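Local structure of peptidoglycan D,D-transpeptidase PbpA (Mycobacterium tuberculosis, 3UPN) at residues A[128-133]-A[148-153]; A[331-336]-A[357-362]; A[376-381]-A[392-397]. The protein probably cross-links cell-wall peptidoglycan in Mycobacterium tuberculosis as a membrane-anchored, penicillin-binding D,D-transpeptidase and contributes to the control of cell length. All blocks are in the same frame, centred on the assembly; numbering follows the deposited sequence.

Contact 1: A[128-133]-A[148-153]; sequences PCKGAV and SSPSYD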
ATOM      1  N   PRO A 128      -0.420   0.960  19.737  1.00 44.22           N
ATOM      2  CA  PRO A 128      -0.792   1.078  18.315  1.00 42.56           C
ATOM      3  C   PRO A 128       0.042   2.055  17.458  1.00 42.38           C
ATOM      4  O   PRO A 128       0.298   3.193  17.853  1.00 42.75           O
ATOM      5  CB  PRO A 128      -2.272   1.516  18.360  1.00 42.02           C
ATOM      6  CG  PRO A 128      -2.766   1.149  19.738  1.00 43.10           C
ATOM      7  CD  PRO A 128      -1.529   1.370  20.625  1.00 44.41           C
ATOM      8  N   CYS A 129       0.454   1.592  16.280  1.00 41.55           N
ATOM      9  CA  CYS A 129       1.026   2.474  15.257  1.00 41.23           C
ATOM     10  C   CYS A 129      -0.048   3.194  14.426  1.00 39.81           C
ATOM     11  O   CYS A 129      -1.105   2.641  14.156  1.00 38.98           O
ATOM     12  CB  CYS A 129       1.908   1.675  14.294  1.00 41.04           C
ATOM     13  SG  CYS A 129       3.170   0.662  15.061  1.00 44.73           S
ATOM     14  N   LYS A 130       0.257   4.429  14.037  1.00 39.56           N
ATOM     15  CA  LYS A 130      -0.397   5.138  12.941  1.00 38.65           C
ATOM     16  C   LYS A 130       0.354   4.846  11.622  1.00 37.41           C
ATOM     17  O   LYS A 130       1.581   4.971  11.561  1.00 37.05           O
ATOM     18  CB  LYS A 130      -0.363   6.643  13.224  1.00 40.11           C
ATOM     19  CG  LYS A 130      -0.907   7.552  12.117  1.00 41.44           C
ATOM     20  CD  LYS A 130      -1.574   8.806  12.705  1.00 47.21           C
ATOM     21  CE  LYS A 130      -0.569   9.916  13.012  1.00 49.80           C
ATOM     22  NZ  LYS A 130      -1.270  11.213  13.241  1.00 51.73           N
ATOM     23  N   GLY A 131      -0.387   4.459  10.581  1.00 35.38           N
ATOM     24  CA  GLY A 131       0.197   4.197   9.262  1.00 34.16           C
ATOM     25  C   GLY A 131      -0.613   3.222   8.425  1.00 32.85           C
ATOM     26  O   GLY A 131      -1.851   3.136   8.544  1.00 31.66           O
ATOM     27  N   ALA A 132       0.102   2.459   7.604  1.00 32.00           N
ATOM     28  CA  ALA A 132      -0.512   1.580   6.609  1.00 30.91           C
ATOM     29  C   ALA A 132       0.330   0.327   6.318  1.00 30.66           C
ATOM     30  O   ALA A 132       1.558   0.374   6.378  1.00 30.41           O
ATOM     31  CB  ALA A 132      -0.760   2.373   5.319  1.00 30.15           C
ATOM     32  N   VAL A 133      -0.352  -0.787   6.052  1.00 30.06           N
ATOM     33  CA  VAL A 133       0.263  -1.999   5.512  1.00 29.81           C
ATOM     34  C   VAL A 133      -0.476  -2.375   4.205  1.00 29.84           C
ATOM     35  O   VAL A 133      -1.709  -2.399   4.172  1.00 29.02           O
ATOM     36  CB  VAL A 133       0.179  -3.175   6.506  1.00 30.04           C
ATOM     37  CG1 VAL A 133       0.603  -4.480   5.851  1.00 29.54           C
ATOM     38  CG2 VAL A 133       1.030  -2.909   7.748  1.00 30.94           C
ATOM     39  N   SER A 148      -5.126   0.190   7.314  1.00 28.15           N
ATOM     40  CA  SER A 148      -4.856   1.556   7.729  1.00 28.41           C
ATOM     41  C   SER A 148      -5.062   1.642   9.239  1.00 29.83           C
ATOM     42  O   SER A 148      -5.967   1.003   9.777  1.00 30.17           O
ATOM     43  CB  SER A 148      -5.789   2.515   7.023  1.00 28.08           C
ATOM     44  OG  SER A 148      -5.337   3.848   7.134  1.00 28.08           O
ATOM     45  N   SER A 149      -4.246   2.454   9.908  1.00 30.90           N
ATOM     46  CA  SER A 149      -4.304   2.597  11.362  1.00 31.89           C
ATOM     47  C   SER A 149      -3.993   4.043  11.747  1.00 32.61           C
ATOM     48  O   SER A 149      -3.094   4.624  11.184  1.00 32.38           O
ATOM     49  CB  SER A 149      -3.335   1.613  12.024  1.00 32.10           C
ATOM     50  OG  SER A 149      -3.419   1.664  13.436  1.00 34.07           O
ATOM     51  N   PRO A 150      -4.779   4.646  12.676  1.00 33.73           N
ATOM     52  CA  PRO A 150      -5.937   4.047  13.335  1.00 34.27           C
ATOM     53  C   PRO A 150      -7.105   3.883  12.359  1.00 34.55           C
ATOM     54  O   PRO A 150      -7.146   4.541  11.309  1.00 34.81           O
ATOM     55  CB  PRO A 150      -6.295   5.075  14.419  1.00 34.64           C
ATOM     56  CG  PRO A 150      -5.812   6.344  13.917  1.00 34.22           C
ATOM     57  CD  PRO A 150      -4.566   6.034  13.126  1.00 34.04           C
ATOM     58  N   SER A 151      -8.034   2.997  12.688  1.00 34.63           N
ATOM     59  CA  SER A 151      -9.189   2.787  11.840  1.00 34.95           C
ATOM     60  C   SER A 151     -10.440   3.200  12.627  1.00 35.57           C
ATOM     61  O   SER A 151     -10.331   3.802  13.708  1.00 36.52           O
ATOM     62  CB  SER A 151      -9.241   1.330  11.398  1.00 34.48           C
ATOM     63  OG  SER A 151     -10.230   1.124  10.407  1.00 35.32           O
ATOM     64  N   TYR A 152     -11.624   2.895  12.102  1.00 34.94           N
ATOM     65  CA  TYR A 152     -12.862   3.263  12.799  1.00 35.15           C
ATOM     66  C   TYR A 152     -13.849   2.106  12.626  1.00 35.20           C
ATOM     67  O   TYR A 152     -13.574   1.163  11.868  1.00 34.99           O
ATOM     68  CB  TYR A 152     -13.416   4.574  12.221  1.00 34.88           C
ATOM     69  CG  TYR A 152     -13.946   4.382  10.814  1.00 34.93           C
ATOM     70  CD1 TYR A 152     -15.324   4.278  10.582  1.00 32.34           C
ATOM     71  CD2 TYR A 152     -13.077   4.261   9.720  1.00 31.96           C
ATOM     72  CE1 TYR A 152     -15.827   4.052   9.317  1.00 33.46           C
ATOM     73  CE2 TYR A 152     -13.581   4.036   8.422  1.00 32.48           C
ATOM     74  CZ  TYR A 152     -14.960   3.929   8.238  1.00 32.92           C
ATOM     75  OH  TYR A 152     -15.494   3.716   6.991  1.00 34.68           O
ATOM     76  N   ASP A 153     -14.988   2.198  13.309  1.00 34.97           N
ATOM     77  CA  ASP A 153     -16.042   1.181  13.318  1.00 34.96           C
ATOM     78  C   ASP A 153     -17.215   1.656  12.431  1.00 34.43           C
ATOM     79  O   ASP A 153     -17.938   2.577  12.817  1.00 34.30           O
ATOM     80  CB  ASP A 153     -16.511   0.976  14.774  1.00 36.04           C
ATOM     81  CG  ASP A 153     -17.623  -0.074  14.922  1.00 36.50           C
ATOM     82  OD1 ASP A 153     -17.998  -0.742  13.934  1.00 35.71           O
ATOM     83  OD2 ASP A 153     -18.111  -0.254  16.064  1.00 37.63           O
TER
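Two groups grip Ser149 OG: it donates to Cys129 O at 2.6 Å and is also hydrogen-bonded to Gln122 NE2 of helix 111-123. The first bond lies nearly along the C=O axis of Cys129 (C=O...O angle 174°), a residue whose SG is joined to Cys125 in a disulfide. The bond belongs to the open end of the beta hairpin formed by strands 131-136 and 143-149, at one margin of the five-stranded antiparallel sheet of the transpeptidase domain. Because OG stands anti to the Ser149 nitrogen (chi1 -177°), it reaches past the last bridge to the carbonyl that precedes the partner strand.

That last bridge is the hydrogen-bonded pair of Gly131 and Ser149. Gly131 N donates to Ser149 O and Ser149 N to Gly131 O, each over 2.8 Å. The next pair, Ala132 with Ser148, is non-hydrogen-bonded, and its CA atoms close to 4.5 Å; Ser148 OG is hydrogen-bonded to Arg183 N and Thr181 O. Gly131 adopts a phi of 154°, a backbone state available chiefly to a residue without CB.

A cis peptide links Ser149 to Pro150 and turns the chain away from the hairpin. The Pro150 ring then runs alongside the aliphatic part of Lys130, both pointing the same way. In this packing, CD of the proline stands 4.1 Å from Lys130 CG.

Contact 2: A[331-336]-A[357-362]; sequences GITMRP and QQRRAV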
ATOM      1  N   GLY A 331      10.254  -7.514 -13.315  1.00 38.39           N
ATOM      2  CA  GLY A 331      10.288  -6.222 -14.012  1.00 37.10           C
ATOM      3  C   GLY A 331       8.950  -5.788 -14.557  1.00 36.90           C
ATOM      4  O   GLY A 331       8.803  -4.661 -15.035  1.00 36.63           O
ATOM      5  N   ILE A 332       7.973  -6.686 -14.494  1.00 37.57           N
ATOM      6  CA  ILE A 332       6.623  -6.419 -15.019  1.00 38.59           C
ATOM      7  C   ILE A 332       5.613  -6.040 -13.919  1.00 38.25           C
ATOM      8  O   ILE A 332       5.396  -6.801 -12.971  1.00 37.72           O
ATOM      9  CB  ILE A 332       6.080  -7.638 -15.811  1.00 39.62           C
ATOM     10  CG1 ILE A 332       6.934  -7.866 -17.075  1.00 41.10           C
ATOM     11  CG2 ILE A 332       4.560  -7.472 -16.127  1.00 38.47           C
ATOM     12  CD1 ILE A 332       6.732  -9.208 -17.736  1.00 43.18           C
ATOM     13  N   THR A 333       4.994  -4.870 -14.072  1.00 38.78           N
ATOM     14  CA  THR A 333       3.937  -4.411 -13.163  1.00 38.52           C
ATOM     15  C   THR A 333       2.584  -5.010 -13.525  1.00 39.18           C
ATOM     16  O   THR A 333       2.081  -4.807 -14.630  1.00 39.73           O
ATOM     17  CB  THR A 333       3.811  -2.863 -13.163  1.00 38.73           C
ATOM     18  OG1 THR A 333       5.109  -2.277 -12.991  1.00 38.43           O
ATOM     19  CG2 THR A 333       2.866  -2.370 -12.010  1.00 37.42           C
ATOM     20  N   MET A 334       1.993  -5.750 -12.591  1.00 39.06           N
ATOM     21  CA  MET A 334       0.594  -6.177 -12.734  1.00 39.01           C
ATOM     22  C   MET A 334      -0.318  -5.103 -12.131  1.00 38.18           C
ATOM     23  O   MET A 334       0.016  -4.500 -11.109  1.00 37.26           O
ATOM     24  CB  MET A 334       0.363  -7.522 -12.054  1.00 39.25           C
ATOM     25  CG  MET A 334       1.208  -8.665 -12.593  1.00 40.76           C
ATOM     26  SD  MET A 334       0.934  -8.993 -14.343  1.00 45.10           S
ATOM     27  CE  MET A 334      -0.777  -9.535 -14.368  1.00 44.76           C
ATOM     28  N   ARG A 335      -1.442  -4.837 -12.788  1.00 38.39           N
ATOM     29  CA  ARG A 335      -2.386  -3.798 -12.346  1.00 38.01           C
ATOM     30  C   ARG A 335      -3.015  -4.208 -11.018  1.00 36.15           C
ATOM     31  O   ARG A 335      -3.618  -5.270 -10.933  1.00 35.46           O
ATOM     32  CB  ARG A 335      -3.482  -3.610 -13.387  1.00 39.49           C
ATOM     33  CG  ARG A 335      -4.576  -2.634 -12.952  1.00 41.84           C
ATOM     34  CD  ARG A 335      -5.740  -2.687 -13.906  1.00 47.19           C
ATOM     35  NE  ARG A 335      -5.297  -2.421 -15.275  1.00 51.69           N
ATOM     36  CZ  ARG A 335      -6.090  -2.010 -16.261  1.00 53.58           C
ATOM     37  NH1 ARG A 335      -7.383  -1.787 -16.046  1.00 54.25           N
ATOM     38  NH2 ARG A 335      -5.578  -1.798 -17.460  1.00 54.99           N
ATOM     39  N   PRO A 336      -2.847  -3.387  -9.972  1.00 35.55           N
ATOM     40  CA  PRO A 336      -3.409  -3.792  -8.668  1.00 34.91           C
ATOM     41  C   PRO A 336      -4.935  -3.768  -8.701  1.00 34.54           C
ATOM     42  O   PRO A 336      -5.510  -2.814  -9.216  1.00 34.99           O
ATOM     43  CB  PRO A 336      -2.877  -2.726  -7.700  1.00 34.32           C
ATOM     44  CG  PRO A 336      -1.814  -2.010  -8.438  1.00 35.23           C
ATOM     45  CD  PRO A 336      -2.161  -2.089  -9.889  1.00 35.17           C
ATOM     46  N   GLN A 357      -1.198  -7.015 -17.279  1.00 58.96           N
ATOM     47  CA  GLN A 357       0.161  -6.481 -17.215  1.00 58.30           C
ATOM     48  C   GLN A 357       0.161  -5.006 -17.591  1.00 58.04           C
ATOM     49  O   GLN A 357      -0.129  -4.663 -18.731  1.00 58.94           O
ATOM     50  CB  GLN A 357       1.101  -7.273 -18.125  1.00 59.04           C
ATOM     51  CG  GLN A 357       1.165  -8.755 -17.796  1.00 59.37           C
ATOM     52  CD  GLN A 357       2.128  -9.512 -18.676  1.00 61.02           C
ATOM     53  OE1 GLN A 357       2.748  -8.943 -19.573  1.00 61.45           O
ATOM     54  NE2 GLN A 357       2.270 -10.807 -18.417  1.00 61.63           N
ATOM     55  N   GLN A 358       0.469  -4.138 -16.627  1.00 56.97           N
ATOM     56  CA  GLN A 358       0.386  -2.691 -16.844  1.00 56.98           C
ATOM     57  C   GLN A 358       1.507  -2.166 -17.734  1.00 56.83           C
ATOM     58  O   GLN A 358       1.248  -1.507 -18.748  1.00 57.36           O
ATOM     59  CB  GLN A 358       0.308  -1.911 -15.523  1.00 55.89           C
ATOM     60  CG  GLN A 358      -1.120  -1.507 -15.155  1.00 57.12           C
ATOM     61  CD  GLN A 358      -1.191  -0.380 -14.124  1.00 56.47           C
ATOM     62  OE1 GLN A 358      -0.379  -0.313 -13.188  1.00 57.13           O
ATOM     63  NE2 GLN A 358      -2.172   0.507 -14.290  1.00 56.65           N
ATOM     64  N   ARG A 359       2.746  -2.462 -17.352  1.00 55.74           N
ATOM     65  CA  ARG A 359       3.914  -2.082 -18.146  1.00 55.47           C
ATOM     66  C   ARG A 359       5.154  -2.812 -17.646  1.00 53.45           C
ATOM     67  O   ARG A 359       5.165  -3.335 -16.527  1.00 52.62           O
ATOM     68  CB  ARG A 359       4.133  -0.556 -18.109  1.00 55.34           C
ATOM     69  CG  ARG A 359       4.582  -0.003 -16.767  1.00 55.64           C
ATOM     70  CD  ARG A 359       4.469   1.513 -16.708  1.00 56.51           C
ATOM     71  NE  ARG A 359       3.378   1.925 -15.826  1.00 61.09           N
ATOM     72  CZ  ARG A 359       3.051   3.186 -15.546  1.00 63.37           C
ATOM     73  NH1 ARG A 359       3.729   4.202 -16.081  1.00 64.61           N
ATOM     74  NH2 ARG A 359       2.031   3.430 -14.729  1.00 63.35           N
ATOM     75  N   ARG A 360       6.186  -2.867 -18.488  1.00 52.20           N
ATOM     76  CA  ARG A 360       7.502  -3.290 -18.036  1.00 50.03           C
ATOM     77  C   ARG A 360       8.238  -2.049 -17.551  1.00 48.93           C
ATOM     78  O   ARG A 360       8.364  -1.063 -18.290  1.00 49.09           O
ATOM     79  CB  ARG A 360       8.286  -4.020 -19.137  1.00 50.97           C
ATOM     80  CG  ARG A 360       9.665  -4.488 -18.678  1.00 49.79           C
ATOM     81  CD  ARG A 360      10.394  -5.377 -19.701  1.00 50.39           C
ATOM     82  NE  ARG A 360      10.002  -6.785 -19.605  1.00 48.67           N
ATOM     83  CZ  ARG A 360      10.328  -7.607 -18.606  1.00 48.85           C
ATOM     84  NH1 ARG A 360       9.917  -8.870 -18.634  1.00 48.49           N
ATOM     85  NH2 ARG A 360      11.050  -7.181 -17.570  1.00 47.59           N
ATOM     86  N   ALA A 361       8.687  -2.092 -16.297  1.00 46.92           N
ATOM     87  CA  ALA A 361       9.447  -0.999 -15.708  1.00 45.47           C
ATOM     88  C   ALA A 361      10.945  -1.156 -16.005  1.00 44.96           C
ATOM     89  O   ALA A 361      11.623  -0.194 -16.388  1.00 45.20           O
ATOM     90  CB  ALA A 361       9.195  -0.929 -14.191  1.00 44.56           C
ATOM     91  N   VAL A 362      11.452  -2.373 -15.833  1.00 43.96           N
ATOM     92  CA  VAL A 362      12.872  -2.664 -16.036  1.00 43.08           C
ATOM     93  C   VAL A 362      13.042  -4.042 -16.618  1.00 43.47           C
ATOM     94  O   VAL A 362      12.125  -4.878 -16.521  1.00 43.05           O
ATOM     95  CB  VAL A 362      13.696  -2.612 -14.709  1.00 42.59           C
ATOM     96  CG1 VAL A 362      13.748  -1.198 -14.149  1.00 42.59           C
ATOM     97  CG2 VAL A 362      13.167  -3.620 -13.671  1.00 40.94           C
TER
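Gly331 meets the partner segment through its carbonyl, whose O accepts from Ala361 N at 2.9 Å with a nearly linear C=O...N approach (174°). Its CA also lies 3.4 Å from Val362 O, a CA-H...O contact made with the same carbonyl that Arg360 NH2 reaches from within its own segment. Ile332 comes next, on the face shared with Arg360, Met334 and Gln357. Its CG1 lies over one face of the Arg360 guanidinium, displaced toward the rim, while CG2 leans on the aliphatic part of Gln357. The guanidinium is kept in this position by NH2, which donates to Val362 O in the plane of both groups and also to Gly330 O.

Thr333 N donates to Arg359 O at 2.9 Å and Thr333 O accepts from Gln358 N at 2.7 Å. Between the non-hydrogen-bonded pairs Ile332–Arg360 and Met334–Gln357 lie Thr333 on one strand but Gln358 and Arg359 on the other: a beta bulge in a two-stranded antiparallel sheet, consistent with Gln358's helical backbone (psi -54°). Thr333 OG1 turns to Thr326 of helix 317-328. In Met334, chi1 and chi2, both near -60°, bring SD to 3.5 Å from Gln357 CG; a further bend at chi3 lays CE alongside the same glutamine. Next in the chain, Arg335 CB packs on Gln358 CG at 3.6 Å, the side chains crossing at about a right angle. Pro336 CD touches Gln358 OE1 lightly, at 4.1 Å.

Contact 3: A[376-381]-A[392-397]; sequences GAEKVA and IASKTG. With IM2 ((5R)-5-[(1S,2R)-1-formyl-2-hydroxypropyl]-3-[(2-{[(E)-iminomethyl]amino}ethyl)sulfanyl]-4,5-dihydro-1H-pyrrole-2-carbox ylic acid), chain C.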
ATOM      1  N   GLY A 376      20.508  -8.710   0.013  1.00 43.11           N
ATOM      2  CA  GLY A 376      21.650  -8.265   0.805  1.00 44.19           C
ATOM      3  C   GLY A 376      21.241  -7.253   1.859  1.00 44.10           C
ATOM      4  O   GLY A 376      21.662  -7.354   2.995  1.00 44.17           O
ATOM      5  N   ALA A 377      20.415  -6.280   1.471  1.00 43.65           N
ATOM      6  CA  ALA A 377      19.863  -5.288   2.414  1.00 43.86           C
ATOM      7  C   ALA A 377      19.056  -5.906   3.559  1.00 44.11           C
ATOM      8  O   ALA A 377      19.151  -5.425   4.684  1.00 45.55           O
ATOM      9  CB  ALA A 377      19.040  -4.213   1.682  1.00 42.34           C
ATOM     10  N   GLU A 378      18.295  -6.968   3.286  1.00 44.11           N
ATOM     11  CA  GLU A 378      17.550  -7.697   4.332  1.00 44.82           C
ATOM     12  C   GLU A 378      18.464  -8.387   5.364  1.00 46.68           C
ATOM     13  O   GLU A 378      18.167  -8.392   6.577  1.00 46.81           O
ATOM     14  CB  GLU A 378      16.576  -8.712   3.705  1.00 44.46           C
ATOM     15  CG  GLU A 378      15.919  -9.736   4.670  1.00 45.48           C
ATOM     16  CD  GLU A 378      14.815  -9.149   5.605  1.00 46.97           C
ATOM     17  OE1 GLU A 378      14.406  -7.976   5.438  1.00 46.58           O
ATOM     18  OE2 GLU A 378      14.358  -9.882   6.513  1.00 46.69           O
ATOM     19  N   LYS A 379      19.563  -8.970   4.886  1.00 47.74           N
ATOM     20  CA  LYS A 379      20.535  -9.619   5.769  1.00 50.28           C
ATOM     21  C   LYS A 379      21.224  -8.644   6.731  1.00 51.20           C
ATOM     22  O   LYS A 379      21.380  -8.948   7.908  1.00 52.75           O
ATOM     23  CB  LYS A 379      21.554 -10.412   4.952  1.00 50.61           C
ATOM     24  CG  LYS A 379      21.038 -11.782   4.583  1.00 51.39           C
ATOM     25  CD  LYS A 379      21.579 -12.242   3.255  1.00 51.98           C
ATOM     26  CE  LYS A 379      20.928 -13.550   2.838  1.00 52.92           C
ATOM     27  NZ  LYS A 379      21.374 -14.711   3.665  1.00 53.79           N
ATOM     28  N   VAL A 380      21.620  -7.481   6.215  1.00 51.36           N
ATOM     29  CA  VAL A 380      22.196  -6.384   6.997  1.00 52.55           C
ATOM     30  C   VAL A 380      21.209  -5.863   8.057  1.00 53.52           C
ATOM     31  O   VAL A 380      21.611  -5.522   9.171  1.00 55.06           O
ATOM     32  CB  VAL A 380      22.669  -5.230   6.050  1.00 51.51           C
ATOM     33  CG1 VAL A 380      22.874  -3.924   6.790  1.00 51.80           C
ATOM     34  CG2 VAL A 380      23.943  -5.617   5.318  1.00 52.14           C
ATOM     35  N   ALA A 381      19.922  -5.842   7.709  1.00 53.66           N
ATOM     36  CA  ALA A 381      18.848  -5.303   8.557  1.00 54.30           C
ATOM     37  C   ALA A 381      18.675  -6.025   9.905  1.00 56.02           C
ATOM     38  O   ALA A 381      19.161  -7.149  10.099  1.00 57.17           O
ATOM     39  CB  ALA A 381      17.521  -5.287   7.774  1.00 52.90           C
ATOM     40  N   ILE A 392      13.997 -13.355   2.249  1.00 47.39           N
ATOM     41  CA  ILE A 392      13.261 -12.120   2.017  1.00 44.85           C
ATOM     42  C   ILE A 392      14.168 -11.108   1.319  1.00 43.64           C
ATOM     43  O   ILE A 392      15.320 -10.925   1.719  1.00 43.13           O
ATOM     44  CB  ILE A 392      12.707 -11.532   3.367  1.00 44.48           C
ATOM     45  CG1 ILE A 392      11.710 -12.513   4.010  1.00 44.83           C
ATOM     46  CG2 ILE A 392      12.103 -10.152   3.157  1.00 42.16           C
ATOM     47  CD1 ILE A 392      11.261 -12.175   5.443  1.00 45.76           C
ATOM     48  N   ALA A 393      13.659 -10.472   0.263  1.00 41.62           N
ATOM     49  CA  ALA A 393      14.329  -9.311  -0.313  1.00 40.22           C
ATOM     50  C   ALA A 393      13.631  -8.063   0.213  1.00 39.69           C
ATOM     51  O   ALA A 393      12.402  -7.991   0.188  1.00 39.13           O
ATOM     52  CB  ALA A 393      14.279  -9.363  -1.811  1.00 39.54           C
ATOM     53  N   SER A 394      14.399  -7.088   0.698  1.00 39.47           N
ATOM     54  CA  SER A 394      13.795  -5.893   1.269  1.00 38.68           C
ATOM     55  C   SER A 394      14.616  -4.620   1.143  1.00 38.47           C
ATOM     56  O   SER A 394      15.805  -4.655   0.813  1.00 38.58           O
ATOM     57  CB  SER A 394      13.412  -6.118   2.737  1.00 39.10           C
ATOM     58  OG  SER A 394      14.536  -6.164   3.592  1.00 40.20           O
ATOM     59  N   LYS A 395      13.940  -3.498   1.381  1.00 37.41           N
ATOM     60  CA  LYS A 395      14.567  -2.216   1.636  1.00 37.42           C
ATOM     61  C   LYS A 395      13.848  -1.517   2.806  1.00 38.30           C
ATOM     62  O   LYS A 395      12.664  -1.166   2.703  1.00 36.81           O
ATOM     63  CB  LYS A 395      14.560  -1.333   0.393  1.00 36.74           C
ATOM     64  CG  LYS A 395      15.380  -0.053   0.524  1.00 37.45           C
ATOM     65  CD  LYS A 395      16.882  -0.345   0.538  1.00 38.79           C
ATOM     66  CE  LYS A 395      17.714   0.893   0.833  1.00 39.36           C
ATOM     67  NZ  LYS A 395      17.826   1.145   2.303  1.00 39.56           N
ATOM     68  N   THR A 396      14.575  -1.346   3.909  1.00 38.87           N
ATOM     69  CA  THR A 396      14.132  -0.553   5.048  1.00 40.90           C
ATOM     70  C   THR A 396      14.481   0.913   4.801  1.00 41.32           C
ATOM     71  O   THR A 396      15.264   1.227   3.908  1.00 41.74           O
ATOM     72  CB  THR A 396      14.826  -0.998   6.360  1.00 41.64           C
ATOM     73  OG1 THR A 396      16.241  -0.839   6.219  1.00 44.51           O
ATOM     74  CG2 THR A 396      14.542  -2.452   6.675  1.00 42.13           C
ATOM     75  N   GLY A 397      13.914   1.810   5.594  1.00 41.66           N
ATOM     76  CA  GLY A 397      14.262   3.215   5.491  1.00 42.59           C
ATOM     77  C   GLY A 397      13.496   4.150   6.409  1.00 43.51           C
ATOM     78  O   GLY A 397      12.507   3.757   7.029  1.00 42.90           O
TER
HETATM   79  C7  IM2 C 800      17.214   6.399   4.577  1.00 56.87           C
HETATM   80  C2  IM2 C 800      18.275   4.018   7.965  1.00 67.49           C
HETATM   81  C6  IM2 C 800      17.875   6.583   5.951  1.00 60.44           C
HETATM   82  C5  IM2 C 800      18.994   5.593   6.341  1.00 63.48           C
HETATM   83  C3  IM2 C 800      18.391   3.383   6.802  1.00 67.16           C
HETATM   84  O7  IM2 C 800      16.427   7.259   4.203  1.00 58.92           O
HETATM   85  C61 IM2 C 800      18.264   8.064   6.192  1.00 60.96           C
HETATM   86  O62 IM2 C 800      17.935   8.918   5.085  1.00 60.68           O
HETATM   87  C62 IM2 C 800      19.730   8.292   6.564  1.00 62.28           C
HETATM   88  N4  IM2 C 800      18.659   4.257   5.843  1.00 65.38           N
HETATM   89  C31 IM2 C 800      18.277   1.954   6.527  1.00 68.38           C
HETATM   90  O31 IM2 C 800      19.290   1.216   6.617  1.00 68.95           O
HETATM   91  O32 IM2 C 800      17.155   1.507   6.209  1.00 69.46           O
HETATM   92  S21 IM2 C 800      17.436   3.501   9.327  1.00 69.76           S
HETATM   93  C22 IM2 C 800      18.043   1.953   9.938  1.00 68.88           C
HETATM   94  C23 IM2 C 800      16.924   0.910   9.946  1.00 68.93           C
HETATM   95  N24 IM2 C 800      17.580  -0.391  10.063  1.00 68.89           N
HETATM   96  C25 IM2 C 800      16.948  -1.419   9.868  1.00 67.77           C
HETATM   97  N26 IM2 C 800      16.187  -2.379   9.858  1.00 66.49           N
HETATM   98  C1  IM2 C 800      18.962   5.352   7.861  1.00 65.49           C
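The KTG motif of penicillin-binding proteins, here Lys395-Thr396-Gly397, lies on the active-site edge strand 393-399, and this contact joins that strand to the C-terminal end of helix 364-380. IM2, the opened form of the carbapenem imipenem, lies against the active-site side of the strand. Thr396 OG1 donates to carboxylate oxygen O32 of IM2 at 2.5 Å, and a chi1 of 60° sets that hydroxyl between the threonine's own N and carbonyl carbon. Its CG2 turns to the other end of the ligand, 3.6 Å from N26 of IM2, where Ala381 CB closes in from the helix end. The methyl groups of Ala381 and Thr396 approach each other at 4.3 Å, so helix and strand together border the formimidoyl tail.

Lys395 NZ bends round to donate to the carbonyl O of its neighbour Thr396 at 3.0 Å and also bonds Ser252 OG.

One turn earlier in the helix, Glu378 supplies the polar link. Ser394 OG donates at 2.6 Å to Glu378 OE1, which accepts with its anti lone pair, the one away from OE2, and Tyr414 OH bonds the same oxygen. OE2 forms a salt bridge with Arg451 NE, so each carboxylate oxygen is satisfied. Glu378 CB already lies 3.2 Å from Ile392 O, just before the strand; the bend at chi2 (73°) then lays CD against Ile392 CG2. Ala377 CB sits 3.4 Å from Ser394 O.

A buried carboxylate held by two hydroxyls and an arginine is probably anionic, and its grip on Ser394, two residues before Thr396, would help to position the strand that binds the antibiotic's carboxylate.

In the fold
Contacts 1 and 3 belong to the same five-stranded antiparallel sheet but lie at its two margins: the hairpin of contact 1 contains the outermost strand 143-149, while contact 3 uses the opposite outermost strand 393-399. Their centres are 24 Å apart, with nearest atoms about 11 Å apart. Contact 2 sits in a separate two-stranded sheet, 28 Å from contact 1 between centres and across the chain's centre from it. It precedes contact 3 directly in sequence, since strand 357-360 leads into helix 364-380, yet their centres are 23 Å apart. Contact 3 alone touches IM2, with the Thr396 side chain about 6 Å from that of Ser193, the probable acylated serine.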